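Local coordinates for protein pyridoxal kinase (Lactobacillus plantarum, PDB 3H74) that probably transfers a phosphate from ATP to pyridoxal, as a pyridoxal kinase with the ribokinase-type fold, at residues A[179-191]-A[196-208]. Numbering follows the deposited sequence.
Sequences TDVQRADQIGCAW and GHVQYCGARRLPG
Y200 lies under the extended side chain of R183, whose CD sits over the middle of the ring, 3.8 Å from its centroid, while the guanidinium continues flat along the same face toward Y200 CB, its plane 15° from that of the ring. With CG anti to the backbone N (chi1 177°), the tyrosine reaches across strand 186-191 and delivers its hydroxyl to the far strand, 180-183, where Y200 OH donates to V181 O at 2.9 Å. That carbonyl also takes the backbone N-H of G188, the two donors arriving from opposite faces of its plane. V181 CG1 packs beside the ring, 3.6 Å from Y200 CE1. A leucine in place of Y200 would probably leave V181 O with one donor fewer and the R183 guanidinium free to swing, having lost the flat surface it rests on.

G188 and G202 face each other with CA atoms 3.8 Å apart; a side chain on G188 would run into the opposite backbone, and one on G202 into I187 O and the Y200 hydroxyl. All this belongs to a three-stranded antiparallel sheet, separate from the main sheet of this ribokinase-like fold, in which strand 186-191 runs between 180-183 and 198-204. Paired backbone bonds tie I187 to A203, C189 to C201 and W191 to Q199. On the face bearing W191, Q199 CB stands over the indole, 3.6 Å from the centroid of its six-membered ring, and L231 and L235 of helix 231-251 also touch the tryptophan.

Beyond the type II' turn from R183 to Q186, R205 N donates almost straight to D185 O (2.9 Å, 173°), and one water links D185 O with R205 O. D185 OD2 forms a salt bridge with R204 NH1 at 3.1 Å; the oxygen lies well out of the guanidinium plane, so the pair is held by charge alone and no N-H points at it.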
loop_
_atom_site.group_PDB
_atom_site.type_symbol
_atom_site.label_atom_id
_atom_site.label_comp_id
_atom_site.label_asym_id
_atom_site.label_seq_id
_atom_site.Cartn_x
_atom_site.Cartn_y
_atom_site.Cartn_z
ATOM N N THR A 179 -8.305 3.776 -4.526
ATOM C CA THR A 179 -7.192 3.958 -5.481
ATOM C C THR A 179 -7.420 3.560 -6.952
ATOM O O THR A 179 -6.551 3.792 -7.797
ATOM C CB THR A 179 -5.927 3.218 -4.989
ATOM O OG1 THR A 179 -6.219 1.824 -4.878
ATOM C CG2 THR A 179 -5.461 3.772 -3.634
ATOM N N ASP A 180 -8.574 2.980 -7.256
ATOM C CA ASP A 180 -8.834 2.428 -8.593
ATOM C C ASP A 180 -10.111 2.995 -9.200
ATOM O O ASP A 180 -10.782 2.334 -10.005
ATOM C CB ASP A 180 -8.921 0.897 -8.526
ATOM C CG ASP A 180 -10.063 0.406 -7.637
ATOM O OD1 ASP A 180 -10.719 1.245 -6.987
ATOM O OD2 ASP A 180 -10.310 -0.818 -7.591
ATOM N N VAL A 181 -10.456 4.210 -8.806
ATOM C CA VAL A 181 -11.677 4.829 -9.292
ATOM C C VAL A 181 -11.481 5.235 -10.745
ATOM O O VAL A 181 -10.524 5.934 -11.079
ATOM C CB VAL A 181 -12.076 6.049 -8.435
ATOM C CG1 VAL A 181 -13.293 6.753 -9.024
ATOM C CG2 VAL A 181 -12.374 5.625 -7.007
ATOM N N GLN A 182 -12.394 4.782 -11.600
ATOM C CA GLN A 182 -12.359 5.114 -13.014
ATOM C C GLN A 182 -13.356 6.210 -13.340
ATOM O O GLN A 182 -14.508 6.171 -12.893
ATOM C CB GLN A 182 -12.601 3.866 -13.865
ATOM C CG GLN A 182 -11.455 2.872 -13.753
ATOM C CD GLN A 182 -11.628 1.639 -14.607
ATOM O OE1 GLN A 182 -11.592 0.517 -14.105
ATOM N NE2 GLN A 182 -11.801 1.834 -15.906
ATOM N N ARG A 183 -12.896 7.206 -14.084
ATOM C CA ARG A 183 -13.756 8.268 -14.585
ATOM C C ARG A 183 -13.393 8.478 -16.031
ATOM O O ARG A 183 -12.271 8.905 -16.342
ATOM C CB ARG A 183 -13.564 9.565 -13.804
ATOM C CG ARG A 183 -14.224 9.558 -12.446
ATOM C CD ARG A 183 -14.228 10.936 -11.848
ATOM N NE ARG A 183 -14.862 10.948 -10.533
ATOM C CZ ARG A 183 -14.975 12.027 -9.767
ATOM N NH1 ARG A 183 -14.494 13.194 -10.178
ATOM N NH2 ARG A 183 -15.566 11.936 -8.581
ATOM N N ALA A 184 -14.355 8.182 -16.903
ATOM C CA ALA A 184 -14.128 8.115 -18.337
ATOM C C ALA A 184 -12.870 7.288 -18.622
ATOM O O ALA A 184 -12.805 6.108 -18.264
ATOM C CB ALA A 184 -14.041 9.517 -18.946
ATOM N N ASP A 185 -11.893 7.896 -19.293
ATOM C CA ASP A 185 -10.652 7.199 -19.627
ATOM C C ASP A 185 -9.530 7.282 -18.581
ATOM O O ASP A 185 -8.400 6.872 -18.859
ATOM C CB ASP A 185 -10.157 7.688 -20.993
ATOM C CG ASP A 185 -10.098 9.189 -21.087
ATOM O OD1 ASP A 185 -9.756 9.856 -20.090
ATOM O OD2 ASP A 185 -10.404 9.702 -22.179
ATOM N N GLN A 186 -9.855 7.812 -17.398
ATOM C CA GLN A 186 -8.878 7.983 -16.318
ATOM C C GLN A 186 -9.049 6.915 -15.248
ATOM O O GLN A 186 -10.136 6.363 -15.071
ATOM C CB GLN A 186 -9.016 9.368 -15.681
ATOM C CG GLN A 186 -9.078 10.518 -16.683
ATOM C CD GLN A 186 -7.716 10.958 -17.180
ATOM O OE1 GLN A 186 -7.438 10.924 -18.383
ATOM N NE2 GLN A 186 -6.859 11.382 -16.261
ATOM N N ILE A 187 -7.955 6.618 -14.551
ATOM C CA ILE A 187 -8.015 5.828 -13.328
ATOM C C ILE A 187 -7.225 6.580 -12.259
ATOM O O ILE A 187 -6.234 7.236 -12.552
ATOM C CB ILE A 187 -7.539 4.366 -13.545
ATOM C CG1 ILE A 187 -7.895 3.499 -12.323
ATOM C CG2 ILE A 187 -6.046 4.303 -13.907
ATOM C CD1 ILE A 187 -7.741 1.991 -12.528
ATOM N N GLY A 188 -7.687 6.522 -11.016
ATOM C CA GLY A 188 -7.017 7.265 -9.966
ATOM C C GLY A 188 -7.672 7.158 -8.610
ATOM O O GLY A 188 -8.397 6.203 -8.325
ATOM N N CYS A 189 -7.411 8.173 -7.796
ATOM C CA CYS A 189 -7.749 8.170 -6.380
ATOM C C CYS A 189 -8.894 9.116 -6.073
ATOM O O CYS A 189 -8.956 10.235 -6.591
ATOM C CB CYS A 189 -6.520 8.584 -5.566
ATOM S SG CYS A 189 -5.144 7.409 -5.617
ATOM N N ALA A 190 -9.790 8.661 -5.208
ATOM C CA ALA A 190 -10.867 9.505 -4.707
ATOM C C ALA A 190 -10.808 9.569 -3.198
ATOM O O ALA A 190 -10.520 8.570 -2.541
ATOM C CB ALA A 190 -12.213 8.981 -5.160
ATOM N N TRP A 191 -11.096 10.745 -2.651
ATOM C CA TRP A 191 -11.049 10.964 -1.209
ATOM C C TRP A 191 -11.924 12.165 -0.846
ATOM O O TRP A 191 -12.353 12.921 -1.728
ATOM C CB TRP A 191 -9.600 11.183 -0.745
ATOM C CG TRP A 191 -9.056 12.533 -1.079
ATOM C CD1 TRP A 191 -8.900 13.578 -0.219
ATOM C CD2 TRP A 191 -8.592 12.995 -2.358
ATOM N NE1 TRP A 191 -8.383 14.659 -0.877
ATOM C CE2 TRP A 191 -8.185 14.333 -2.191
ATOM C CE3 TRP A 191 -8.483 12.410 -3.629
ATOM C CZ2 TRP A 191 -7.671 15.097 -3.239
ATOM C CZ3 TRP A 191 -7.978 13.178 -4.677
ATOM C CH2 TRP A 191 -7.575 14.504 -4.472
ATOM N N GLY A 196 -15.725 17.844 3.187
ATOM C CA GLY A 196 -16.534 16.642 2.988
ATOM C C GLY A 196 -16.956 16.411 1.548
ATOM O O GLY A 196 -17.867 15.622 1.277
ATOM N N HIS A 197 -16.299 17.106 0.624
ATOM C CA HIS A 197 -16.582 16.953 -0.794
ATOM C C HIS A 197 -15.654 15.910 -1.399
ATOM O O HIS A 197 -14.467 15.850 -1.063
ATOM C CB HIS A 197 -16.431 18.285 -1.529
ATOM C CG HIS A 197 -17.387 19.341 -1.067
ATOM N ND1 HIS A 197 -16.969 20.541 -0.534
ATOM C CD2 HIS A 197 -18.740 19.373 -1.053
ATOM C CE1 HIS A 197 -18.024 21.270 -0.215
ATOM N NE2 HIS A 197 -19.111 20.584 -0.519
ATOM N N VAL A 198 -16.206 15.095 -2.290
ATOM C CA VAL A 198 -15.440 14.056 -2.971
ATOM C C VAL A 198 -14.497 14.702 -3.971
ATOM O O VAL A 198 -14.918 15.455 -4.862
ATOM C CB VAL A 198 -16.358 13.032 -3.683
ATOM C CG1 VAL A 198 -15.536 12.038 -4.521
ATOM C CG2 VAL A 198 -17.216 12.291 -2.672
ATOM N N GLN A 199 -13.212 14.424 -3.800
ATOM C CA GLN A 199 -12.204 14.873 -4.740
ATOM C C GLN A 199 -11.651 13.681 -5.507
ATOM O O GLN A 199 -11.711 12.542 -5.042
ATOM C CB GLN A 199 -11.081 15.624 -4.020
ATOM C CG GLN A 199 -11.524 16.887 -3.274
ATOM C CD GLN A 199 -12.167 17.933 -4.174
ATOM O OE1 GLN A 199 -11.907 17.994 -5.380
ATOM N NE2 GLN A 199 -13.017 18.767 -3.587
ATOM N N TYR A 200 -11.119 13.938 -6.679
ATOM C CA TYR A 200 -10.553 12.900 -7.529
ATOM C C TYR A 200 -9.356 13.391 -8.245
ATOM O O TYR A 200 -9.310 14.483 -8.728
ATOM C CB TYR A 200 -11.599 12.446 -8.554
ATOM C CG TYR A 200 -11.148 11.402 -9.567
ATOM C CD1 TYR A 200 -11.224 10.054 -9.271
ATOM C CD2 TYR A 200 -10.684 11.746 -10.796
ATOM C CE1 TYR A 200 -10.830 9.098 -10.162
ATOM C CE2 TYR A 200 -10.334 10.791 -11.690
ATOM C CZ TYR A 200 -10.389 9.466 -11.372
ATOM O OH TYR A 200 -9.995 8.533 -12.276
ATOM N N CYS A 201 -8.371 12.570 -8.368
ATOM C CA CYS A 201 -7.378 12.824 -9.360
ATOM C C CYS A 201 -6.951 11.514 -9.967
ATOM O O CYS A 201 -6.903 10.530 -9.347
ATOM C CB CYS A 201 -6.211 13.553 -8.813
ATOM S SG CYS A 201 -5.386 12.764 -7.565
ATOM N N GLY A 202 -6.677 11.583 -11.240
ATOM C CA GLY A 202 -6.298 10.407 -11.974
ATOM C C GLY A 202 -5.332 10.654 -13.136
ATOM O O GLY A 202 -4.838 11.698 -13.311
ATOM N N ALA A 203 -5.067 9.614 -13.867
ATOM C CA ALA A 203 -4.234 9.707 -15.039
ATOM C C ALA A 203 -4.870 8.805 -16.086
ATOM O O ALA A 203 -5.635 7.894 -15.753
ATOM C CB ALA A 203 -2.813 9.270 -14.715
ATOM N N ARG A 204 -4.568 9.059 -17.353
ATOM C CA ARG A 204 -5.168 8.292 -18.436
ATOM C C ARG A 204 -4.764 6.821 -18.343
ATOM O O ARG A 204 -3.577 6.500 -18.309
ATOM C CB ARG A 204 -4.765 8.909 -19.771
ATOM C CG ARG A 204 -5.521 8.366 -20.976
ATOM C CD ARG A 204 -5.284 9.224 -22.230
ATOM N NE ARG A 204 -5.764 10.595 -22.045
ATOM C CZ ARG A 204 -6.874 11.097 -22.585
ATOM N NH1 ARG A 204 -7.625 10.366 -23.401
ATOM N NH2 ARG A 204 -7.215 12.351 -22.333
ATOM N N ARG A 205 -5.757 5.941 -18.301
ATOM C CA ARG A 205 -5.540 4.522 -18.093
ATOM C C ARG A 205 -4.819 3.908 -19.293
ATOM O O ARG A 205 -5.181 4.154 -20.455
ATOM C CB ARG A 205 -6.896 3.861 -17.846
ATOM C CG ARG A 205 -6.874 2.431 -17.362
ATOM C CD ARG A 205 -8.294 2.024 -16.939
ATOM N NE ARG A 205 -9.276 2.137 -18.030
ATOM C CZ ARG A 205 -10.176 3.116 -18.179
ATOM N NH1 ARG A 205 -10.270 4.116 -17.304
ATOM N NH2 ARG A 205 -11.006 3.091 -19.216
ATOM N N LEU A 206 -3.799 3.109 -18.998
ATOM C CA LEU A 206 -2.994 2.439 -20.013
ATOM C C LEU A 206 -3.438 0.984 -20.133
ATOM O O LEU A 206 -3.914 0.411 -19.157
ATOM C CB LEU A 206 -1.502 2.530 -19.661
ATOM C CG LEU A 206 -0.983 3.953 -19.383
ATOM C CD1 LEU A 206 0.483 3.938 -18.965
ATOM C CD2 LEU A 206 -1.191 4.875 -20.593
ATOM N N PRO A 207 -3.300 0.384 -21.326
ATOM C CA PRO A 207 -3.768 -0.992 -21.523
ATOM C C PRO A 207 -2.927 -2.008 -20.769
ATOM O O PRO A 207 -1.724 -1.820 -20.602
ATOM C CB PRO A 207 -3.606 -1.205 -23.031
ATOM C CG PRO A 207 -2.511 -0.260 -23.419
ATOM C CD PRO A 207 -2.715 0.948 -22.559
ATOM N N GLY A 208 -3.572 -3.085 -20.331
ATOM C CA GLY A 208 -2.886 -4.194 -19.689
ATOM C C GLY A 208 -3.014 -4.155 -18.185
ATOM O O GLY A 208 -3.592 -3.232 -17.616
HETATM O O HOH W 1 -7.614 5.272 -21.055
#